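Exocyst complex component EXO70 (Saccharomyces cerevisiae, PDB 2B1E) helps tether secretory vesicles to sites of exocytosis as a subunit of the exocyst complex and takes part in the assembly of that complex. Local coordinates at residues 417-422 against 507-512; 50-55 against 73-78. All coordinates share one frame; numbering follows the deposited sequence.

Interaction 1. Residues 417-422 against 507-512; sequences ILMNLT and YKLSDP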
ATOM      1  N   ILE A 417     -31.484  -0.237  -4.476  1.00 11.51           N
ATOM      2  CA  ILE A 417     -30.109  -0.657  -4.747  1.00 11.75           C
ATOM      3  C   ILE A 417     -29.561   0.017  -6.012  1.00 12.12           C
ATOM      4  O   ILE A 417     -28.410   0.469  -6.041  1.00 13.33           O
ATOM      5  CB  ILE A 417     -29.998  -2.199  -4.903  1.00 12.17           C
ATOM      6  CG1 ILE A 417     -30.548  -2.899  -3.653  1.00 14.29           C
ATOM      7  CG2 ILE A 417     -28.529  -2.600  -5.105  1.00 10.57           C
ATOM      8  CD1 ILE A 417     -29.888  -2.440  -2.333  1.00 10.80           C
ATOM      9  N   LEU A 418     -30.379   0.095  -7.055  1.00 12.27           N
ATOM     10  CA  LEU A 418     -29.926   0.725  -8.289  1.00 13.19           C
ATOM     11  C   LEU A 418     -29.633   2.213  -8.103  1.00 14.25           C
ATOM     12  O   LEU A 418     -28.695   2.737  -8.704  1.00 13.11           O
ATOM     13  CB  LEU A 418     -30.945   0.509  -9.408  1.00 13.45           C
ATOM     14  CG  LEU A 418     -30.972  -0.920  -9.963  1.00 13.14           C
ATOM     15  CD1 LEU A 418     -32.215  -1.106 -10.787  1.00 12.40           C
ATOM     16  CD2 LEU A 418     -29.737  -1.206 -10.790  1.00 12.37           C
ATOM     17  N   MET A 419     -30.401   2.905  -7.265  1.00 13.62           N
ATOM     18  CA  MET A 419     -30.127   4.325  -7.075  1.00 14.72           C
ATOM     19  C   MET A 419     -28.752   4.494  -6.444  1.00 17.12           C
ATOM     20  O   MET A 419     -28.029   5.449  -6.745  1.00 16.58           O
ATOM     21  CB  MET A 419     -31.196   5.005  -6.202  1.00 14.92           C
ATOM     22  CG  MET A 419     -32.518   5.308  -6.929  1.00 15.19           C
ATOM     23  SD  MET A 419     -32.369   6.413  -8.382  1.00 13.92           S
ATOM     24  CE  MET A 419     -32.080   7.973  -7.560  1.00 18.51           C
ATOM     25  N   ASN A 420     -28.383   3.562  -5.573  1.00 15.72           N
ATOM     26  CA  ASN A 420     -27.086   3.634  -4.937  1.00 16.33           C
ATOM     27  C   ASN A 420     -25.998   3.215  -5.928  1.00 16.81           C
ATOM     28  O   ASN A 420     -24.963   3.873  -6.032  1.00 16.94           O
ATOM     29  CB  ASN A 420     -27.055   2.756  -3.676  1.00 16.63           C
ATOM     30  CG  ASN A 420     -27.830   3.376  -2.515  1.00 15.22           C
ATOM     31  OD1 ASN A 420     -29.060   3.292  -2.443  1.00 18.34           O
ATOM     32  ND2 ASN A 420     -27.111   4.014  -1.612  1.00  8.11           N
ATOM     33  N   LEU A 421     -26.230   2.133  -6.664  1.00 17.56           N
ATOM     34  CA  LEU A 421     -25.242   1.688  -7.639  1.00 18.75           C
ATOM     35  C   LEU A 421     -25.003   2.758  -8.703  1.00 19.36           C
ATOM     36  O   LEU A 421     -23.961   2.762  -9.352  1.00 19.11           O
ATOM     37  CB  LEU A 421     -25.683   0.386  -8.306  1.00 16.75           C
ATOM     38  CG  LEU A 421     -25.588  -0.886  -7.455  1.00 19.75           C
ATOM     39  CD1 LEU A 421     -26.223  -2.050  -8.227  1.00 18.71           C
ATOM     40  CD2 LEU A 421     -24.126  -1.190  -7.118  1.00 16.76           C
ATOM     41  N   THR A 422     -25.969   3.656  -8.887  1.00 20.01           N
ATOM     42  CA  THR A 422     -25.825   4.730  -9.865  1.00 21.59           C
ATOM     43  C   THR A 422     -24.679   5.643  -9.439  1.00 22.82           C
ATOM     44  O   THR A 422     -23.839   6.022 -10.261  1.00 20.53           O
ATOM     45  CB  THR A 422     -27.123   5.553 -10.000  1.00 20.67           C
ATOM     46  OG1 THR A 422     -28.065   4.819 -10.785  1.00 19.59           O
ATOM     47  CG2 THR A 422     -26.846   6.895 -10.675  1.00 23.38           C
ATOM     48  N   TYR A 507     -41.265   4.967  -8.485  1.00 17.18           N
ATOM     49  CA  TYR A 507     -39.815   4.818  -8.579  1.00 19.88           C
ATOM     50  C   TYR A 507     -39.269   5.454  -9.849  1.00 21.16           C
ATOM     51  O   TYR A 507     -39.385   4.899 -10.932  1.00 22.06           O
ATOM     52  CB  TYR A 507     -39.458   3.331  -8.518  1.00 18.79           C
ATOM     53  CG  TYR A 507     -40.151   2.643  -7.366  1.00 18.76           C
ATOM     54  CD1 TYR A 507     -39.838   2.972  -6.049  1.00 18.76           C
ATOM     55  CD2 TYR A 507     -41.194   1.741  -7.589  1.00 18.92           C
ATOM     56  CE1 TYR A 507     -40.552   2.430  -4.980  1.00 18.60           C
ATOM     57  CE2 TYR A 507     -41.911   1.191  -6.525  1.00 18.07           C
ATOM     58  CZ  TYR A 507     -41.587   1.545  -5.228  1.00 17.48           C
ATOM     59  OH  TYR A 507     -42.314   1.041  -4.176  1.00 19.69           O
ATOM     60  N   LYS A 508     -38.661   6.625  -9.709  1.00 22.10           N
ATOM     61  CA  LYS A 508     -38.136   7.326 -10.867  1.00 22.59           C
ATOM     62  C   LYS A 508     -36.617   7.271 -10.936  1.00 21.29           C
ATOM     63  O   LYS A 508     -35.921   7.927 -10.158  1.00 18.53           O
ATOM     64  CB  LYS A 508     -38.639   8.776 -10.851  1.00 26.52           C
ATOM     65  CG  LYS A 508     -40.174   8.880 -10.824  1.00 30.04           C
ATOM     66  CD  LYS A 508     -40.671  10.324 -10.853  1.00 33.61           C
ATOM     67  CE  LYS A 508     -42.184  10.410 -10.610  1.00 33.83           C
ATOM     68  NZ  LYS A 508     -43.011   9.659 -11.606  1.00 35.57           N
ATOM     69  N   LEU A 509     -36.108   6.456 -11.860  1.00 20.95           N
ATOM     70  CA  LEU A 509     -34.667   6.318 -12.040  1.00 23.31           C
ATOM     71  C   LEU A 509     -34.150   7.569 -12.739  1.00 25.44           C
ATOM     72  O   LEU A 509     -34.861   8.184 -13.531  1.00 26.38           O
ATOM     73  CB  LEU A 509     -34.343   5.075 -12.878  1.00 22.18           C
ATOM     74  CG  LEU A 509     -34.635   3.702 -12.260  1.00 22.17           C
ATOM     75  CD1 LEU A 509     -34.527   2.608 -13.323  1.00 22.91           C
ATOM     76  CD2 LEU A 509     -33.662   3.434 -11.123  1.00 21.61           C
ATOM     77  N   SER A 510     -32.911   7.941 -12.440  1.00 27.31           N
ATOM     78  CA  SER A 510     -32.304   9.123 -13.035  1.00 28.30           C
ATOM     79  C   SER A 510     -31.425   8.759 -14.228  1.00 26.82           C
ATOM     80  O   SER A 510     -31.444   9.440 -15.256  1.00 28.02           O
ATOM     81  CB  SER A 510     -31.468   9.858 -11.987  1.00 29.09           C
ATOM     82  OG  SER A 510     -32.245  10.165 -10.840  1.00 32.40           O
ATOM     83  N   ASP A 511     -30.660   7.680 -14.083  1.00 24.78           N
ATOM     84  CA  ASP A 511     -29.756   7.217 -15.133  1.00 22.39           C
ATOM     85  C   ASP A 511     -30.535   6.808 -16.382  1.00 21.72           C
ATOM     86  O   ASP A 511     -31.392   5.928 -16.333  1.00 18.98           O
ATOM     87  CB  ASP A 511     -28.928   6.040 -14.605  1.00 25.99           C
ATOM     88  CG  ASP A 511     -27.830   5.613 -15.559  1.00 28.22           C
ATOM     89  OD1 ASP A 511     -28.137   5.252 -16.705  1.00 29.75           O
ATOM     90  OD2 ASP A 511     -26.651   5.627 -15.151  1.00 33.24           O
ATOM     91  N   PRO A 512     -30.237   7.442 -17.526  1.00 21.61           N
ATOM     92  CA  PRO A 512     -30.929   7.125 -18.779  1.00 22.10           C
ATOM     93  C   PRO A 512     -30.740   5.694 -19.279  1.00 20.45           C
ATOM     94  O   PRO A 512     -31.677   5.091 -19.795  1.00 20.19           O
ATOM     95  CB  PRO A 512     -30.382   8.173 -19.756  1.00 22.51           C
ATOM     96  CG  PRO A 512     -29.003   8.429 -19.233  1.00 26.32           C
ATOM     97  CD  PRO A 512     -29.220   8.489 -17.736  1.00 23.40           C
TER
HETATM   98  O   HOH W   1     -30.712   6.113 -11.573  1.00 23.16           O
HETATM   99  O   HOH W   2     -25.793   3.628 -13.157  1.00 36.07           O
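The carboxylate of Asp511 is the flat group of this contact, yet it is the CB of Asp511 that lies against Thr422, 4.1 Å from its OG1. The two carboxylate oxygens serve different partners. OD1 accepts from Ser513 OG and from Leu514 N, making Asp511 the N-cap of helix 512-537. Asp511 OD2 instead takes a hydrogen bond from a water at 3.0 Å, and that water weakly accepts from Thr422 OG1.

A second water ties the segments together: it donates to Thr422 OG1 and accepts from Asp511 N, each at 3.0 Å. Threonine suits this place because its hydroxyl can both give and take. This water bridges the segments firmly and the other, through its weak bond, loosely; no direct hydrogen bond joins them.

Carbon and sulfur make the rest. A methyl of Leu509, CD2, approaches Leu418 CB at 4.3 Å and Met419 SD at 4.2 Å. The flexible methionine chain bends at both chi2 and chi3, carrying its CE into van der Waals contact with the Ser510 hydroxyl, 3.9 Å from OG.

Helix 410-429 thus meets the loop between helices 483-504 and 512-537. Leu418 and Leu509 both pack on Met456 of helix 440-473, and Thr422 and Leu509 share Leu514 at the start of helix 512-537.

Interaction 2. Residues 50-55 against 73-78; sequences DMLEDI and THLEQL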
ATOM      1  N   ASP A  50      61.693  -0.096  15.130  1.00 13.68           N
ATOM      2  CA  ASP A  50      62.643  -1.146  14.788  1.00 13.43           C
ATOM      3  C   ASP A  50      63.901  -1.027  15.653  1.00 13.76           C
ATOM      4  O   ASP A  50      64.450  -2.038  16.087  1.00 14.44           O
ATOM      5  CB  ASP A  50      62.976  -1.085  13.293  1.00 15.37           C
ATOM      6  CG  ASP A  50      61.767  -1.421  12.416  1.00 16.98           C
ATOM      7  OD1 ASP A  50      61.845  -1.235  11.182  1.00 14.18           O
ATOM      8  OD2 ASP A  50      60.732  -1.873  12.965  1.00 12.66           O
ATOM      9  N   MET A  51      64.345   0.197  15.930  1.00 12.62           N
ATOM     10  CA  MET A  51      65.531   0.384  16.774  1.00 12.73           C
ATOM     11  C   MET A  51      65.240  -0.198  18.158  1.00 13.32           C
ATOM     12  O   MET A  51      66.041  -0.955  18.703  1.00 13.68           O
ATOM     13  CB  MET A  51      65.892   1.875  16.908  1.00 12.09           C
ATOM     14  CG  MET A  51      67.170   2.144  17.725  1.00 11.72           C
ATOM     15  SD  MET A  51      67.575   3.913  17.966  1.00  9.30           S
ATOM     16  CE  MET A  51      68.170   4.291  16.303  1.00 16.43           C
ATOM     17  N   LEU A  52      64.079   0.144  18.712  1.00 13.97           N
ATOM     18  CA  LEU A  52      63.688  -0.333  20.030  1.00 15.43           C
ATOM     19  C   LEU A  52      63.679  -1.860  20.060  1.00 17.13           C
ATOM     20  O   LEU A  52      64.185  -2.473  21.002  1.00 16.25           O
ATOM     21  CB  LEU A  52      62.309   0.220  20.397  1.00 15.65           C
ATOM     22  CG  LEU A  52      61.660  -0.226  21.708  1.00 15.76           C
ATOM     23  CD1 LEU A  52      62.505   0.206  22.886  1.00 14.65           C
ATOM     24  CD2 LEU A  52      60.268   0.400  21.810  1.00 18.60           C
ATOM     25  N   GLU A  53      63.119  -2.463  19.017  1.00 16.31           N
ATOM     26  CA  GLU A  53      63.057  -3.916  18.909  1.00 20.54           C
ATOM     27  C   GLU A  53      64.456  -4.536  18.788  1.00 18.46           C
ATOM     28  O   GLU A  53      64.764  -5.540  19.446  1.00 18.34           O
ATOM     29  CB  GLU A  53      62.222  -4.300  17.689  1.00 22.17           C
ATOM     30  CG  GLU A  53      61.991  -5.778  17.518  1.00 30.01           C
ATOM     31  CD  GLU A  53      61.234  -6.369  18.679  1.00 33.73           C
ATOM     32  OE1 GLU A  53      60.258  -5.734  19.137  1.00 38.50           O
ATOM     33  OE2 GLU A  53      61.609  -7.470  19.131  1.00 37.25           O
ATOM     34  N   ASP A  54      65.299  -3.935  17.952  1.00 16.60           N
ATOM     35  CA  ASP A  54      66.654  -4.433  17.746  1.00 17.64           C
ATOM     36  C   ASP A  54      67.506  -4.464  19.023  1.00 18.20           C
ATOM     37  O   ASP A  54      68.257  -5.410  19.239  1.00 19.22           O
ATOM     38  CB  ASP A  54      67.396  -3.604  16.680  1.00 17.94           C
ATOM     39  CG  ASP A  54      66.842  -3.798  15.265  1.00 17.71           C
ATOM     40  OD1 ASP A  54      66.194  -4.828  14.987  1.00 18.19           O
ATOM     41  OD2 ASP A  54      67.084  -2.913  14.416  1.00 19.64           O
ATOM     42  N   ILE A  55      67.398  -3.451  19.874  1.00 16.93           N
ATOM     43  CA  ILE A  55      68.221  -3.428  21.080  1.00 20.22           C
ATOM     44  C   ILE A  55      67.653  -4.195  22.269  1.00 23.01           C
ATOM     45  O   ILE A  55      68.358  -4.422  23.252  1.00 20.40           O
ATOM     46  CB  ILE A  55      68.521  -1.984  21.543  1.00 19.86           C
ATOM     47  CG1 ILE A  55      67.239  -1.305  22.023  1.00 18.93           C
ATOM     48  CG2 ILE A  55      69.157  -1.198  20.410  1.00 20.26           C
ATOM     49  CD1 ILE A  55      67.452   0.129  22.474  1.00 21.61           C
ATOM     50  N   THR A  73      63.308   3.884  27.406  1.00 10.78           N
ATOM     51  CA  THR A  73      62.147   4.702  27.756  1.00 12.65           C
ATOM     52  C   THR A  73      61.951   5.842  26.753  1.00 11.42           C
ATOM     53  O   THR A  73      60.824   6.160  26.385  1.00 10.33           O
ATOM     54  CB  THR A  73      62.285   5.285  29.181  1.00 14.71           C
ATOM     55  OG1 THR A  73      62.388   4.207  30.122  1.00 13.43           O
ATOM     56  CG2 THR A  73      61.071   6.132  29.539  1.00 15.35           C
ATOM     57  N   HIS A  74      63.051   6.438  26.304  1.00 12.28           N
ATOM     58  CA  HIS A  74      62.971   7.533  25.348  1.00 12.16           C
ATOM     59  C   HIS A  74      62.322   7.059  24.048  1.00 10.65           C
ATOM     60  O   HIS A  74      61.398   7.688  23.546  1.00 10.87           O
ATOM     61  CB  HIS A  74      64.366   8.093  25.062  1.00 13.94           C
ATOM     62  CG  HIS A  74      64.358   9.258  24.123  1.00 14.47           C
ATOM     63  ND1 HIS A  74      65.426   9.565  23.310  1.00 16.04           N
ATOM     64  CD2 HIS A  74      63.403  10.180  23.854  1.00 16.37           C
ATOM     65  CE1 HIS A  74      65.128  10.622  22.574  1.00 19.69           C
ATOM     66  NE2 HIS A  74      63.905  11.015  22.885  1.00 17.94           N
ATOM     67  N   LEU A  75      62.805   5.947  23.501  1.00  9.05           N
ATOM     68  CA  LEU A  75      62.236   5.404  22.274  1.00  9.52           C
ATOM     69  C   LEU A  75      60.758   5.059  22.488  1.00 10.50           C
ATOM     70  O   LEU A  75      59.902   5.431  21.694  1.00  8.21           O
ATOM     71  CB  LEU A  75      63.005   4.148  21.838  1.00  9.82           C
ATOM     72  CG  LEU A  75      64.396   4.386  21.237  1.00 13.69           C
ATOM     73  CD1 LEU A  75      65.163   3.073  21.166  1.00 14.20           C
ATOM     74  CD2 LEU A  75      64.247   4.989  19.837  1.00 15.83           C
ATOM     75  N   GLU A  76      60.456   4.362  23.579  1.00  8.89           N
ATOM     76  CA  GLU A  76      59.074   3.981  23.845  1.00 10.26           C
ATOM     77  C   GLU A  76      58.148   5.207  23.910  1.00  8.83           C
ATOM     78  O   GLU A  76      57.096   5.226  23.267  1.00  7.17           O
ATOM     79  CB  GLU A  76      58.990   3.178  25.151  1.00 15.80           C
ATOM     80  CG  GLU A  76      59.776   1.856  25.128  1.00 19.34           C
ATOM     81  CD  GLU A  76      59.840   1.174  26.498  1.00 22.83           C
ATOM     82  OE1 GLU A  76      59.608   1.851  27.526  1.00 19.79           O
ATOM     83  OE2 GLU A  76      60.135  -0.042  26.545  1.00 25.21           O
ATOM     84  N   GLN A  77      58.544   6.240  24.655  1.00  7.04           N
ATOM     85  CA  GLN A  77      57.694   7.427  24.779  1.00  8.59           C
ATOM     86  C   GLN A  77      57.592   8.282  23.521  1.00  8.13           C
ATOM     87  O   GLN A  77      56.513   8.788  23.215  1.00  9.29           O
ATOM     88  CB  GLN A  77      58.125   8.290  25.969  1.00  9.08           C
ATOM     89  CG  GLN A  77      57.895   7.617  27.333  1.00  9.37           C
ATOM     90  CD  GLN A  77      56.461   7.171  27.534  1.00 11.81           C
ATOM     91  OE1 GLN A  77      55.525   7.878  27.173  1.00 10.63           O
ATOM     92  NE2 GLN A  77      56.280   5.993  28.115  1.00 10.24           N
ATOM     93  N   LEU A  78      58.694   8.458  22.803  1.00  8.56           N
ATOM     94  CA  LEU A  78      58.672   9.242  21.567  1.00  8.71           C
ATOM     95  C   LEU A  78      57.740   8.577  20.553  1.00 11.16           C
ATOM     96  O   LEU A  78      57.020   9.257  19.813  1.00  9.60           O
ATOM     97  CB  LEU A  78      60.090   9.367  20.998  1.00  8.42           C
ATOM     98  CG  LEU A  78      60.252  10.123  19.674  1.00  7.98           C
ATOM     99  CD1 LEU A  78      59.691  11.551  19.782  1.00  8.64           C
ATOM    100  CD2 LEU A  78      61.734  10.145  19.317  1.00 10.13           C
TER
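Leu75 pushes its branched end between Met51, Leu52 and Ile55, and van der Waals contact between aliphatic carbons does most of the work. Its CD1 sits over the backbone of the facing helix, 3.9 Å from Leu52 CA, and meets Ile55 CD1 tip to tip at 4.0 Å. Ile55 reaches that far because CG1 lies between the backbone N and the carbonyl carbon (chi1 67°) and the chain then runs straight out to CD1. With Leu48 as the fourth wall, one helical turn back, Leu75 is a knob in a hole of helix 38-56. Leu52 returns the fit, lodging among Leu72, Leu75, Glu76 and Ile79 of helix 66-94.

Sulfur joins the same apolar packing. The Met51 chain crosses Leu75 at about a right angle and sets SD 4.0 Å from Leu75 CD2; a soft, unbranched side chain adapts readily to such a methyl.

Glu76, though charged, meets Leu52 through its aliphatic part: Glu76 CG lies 3.7 Å from Leu52 CD2, and the extended chain carries the carboxylate on past the contact.

The helices run roughly antiparallel, 147° between directions, with axes 9.8 Å apart. No hydrogen bond or salt bridge passes between the two segments, so their adhesion probably rests on close fit and on the burial of apolar surface, the reciprocal knobs-into-holes fit of a helical hairpin.

The two contacts lie far apart on an elongated molecule built of helices, with no strands: their centres are 99 Å from each other and their nearest atoms about 86 Å. They sit on opposite sides of the chain's centre, interaction 2 about 66 Å and interaction 1 about 33 Å from it, and follow one another in sequence, so neither encloses the other. Interaction 2 belongs to the N-terminal region of Exo70 and joins two neighbouring helices; interaction 1, in the C-terminal region, brings a helix against a loop 85 residues away. Interaction 1 relies on hydrated polar groups beside apolar ones, interaction 2 on apolar side chains, both within a rod of stacked helices.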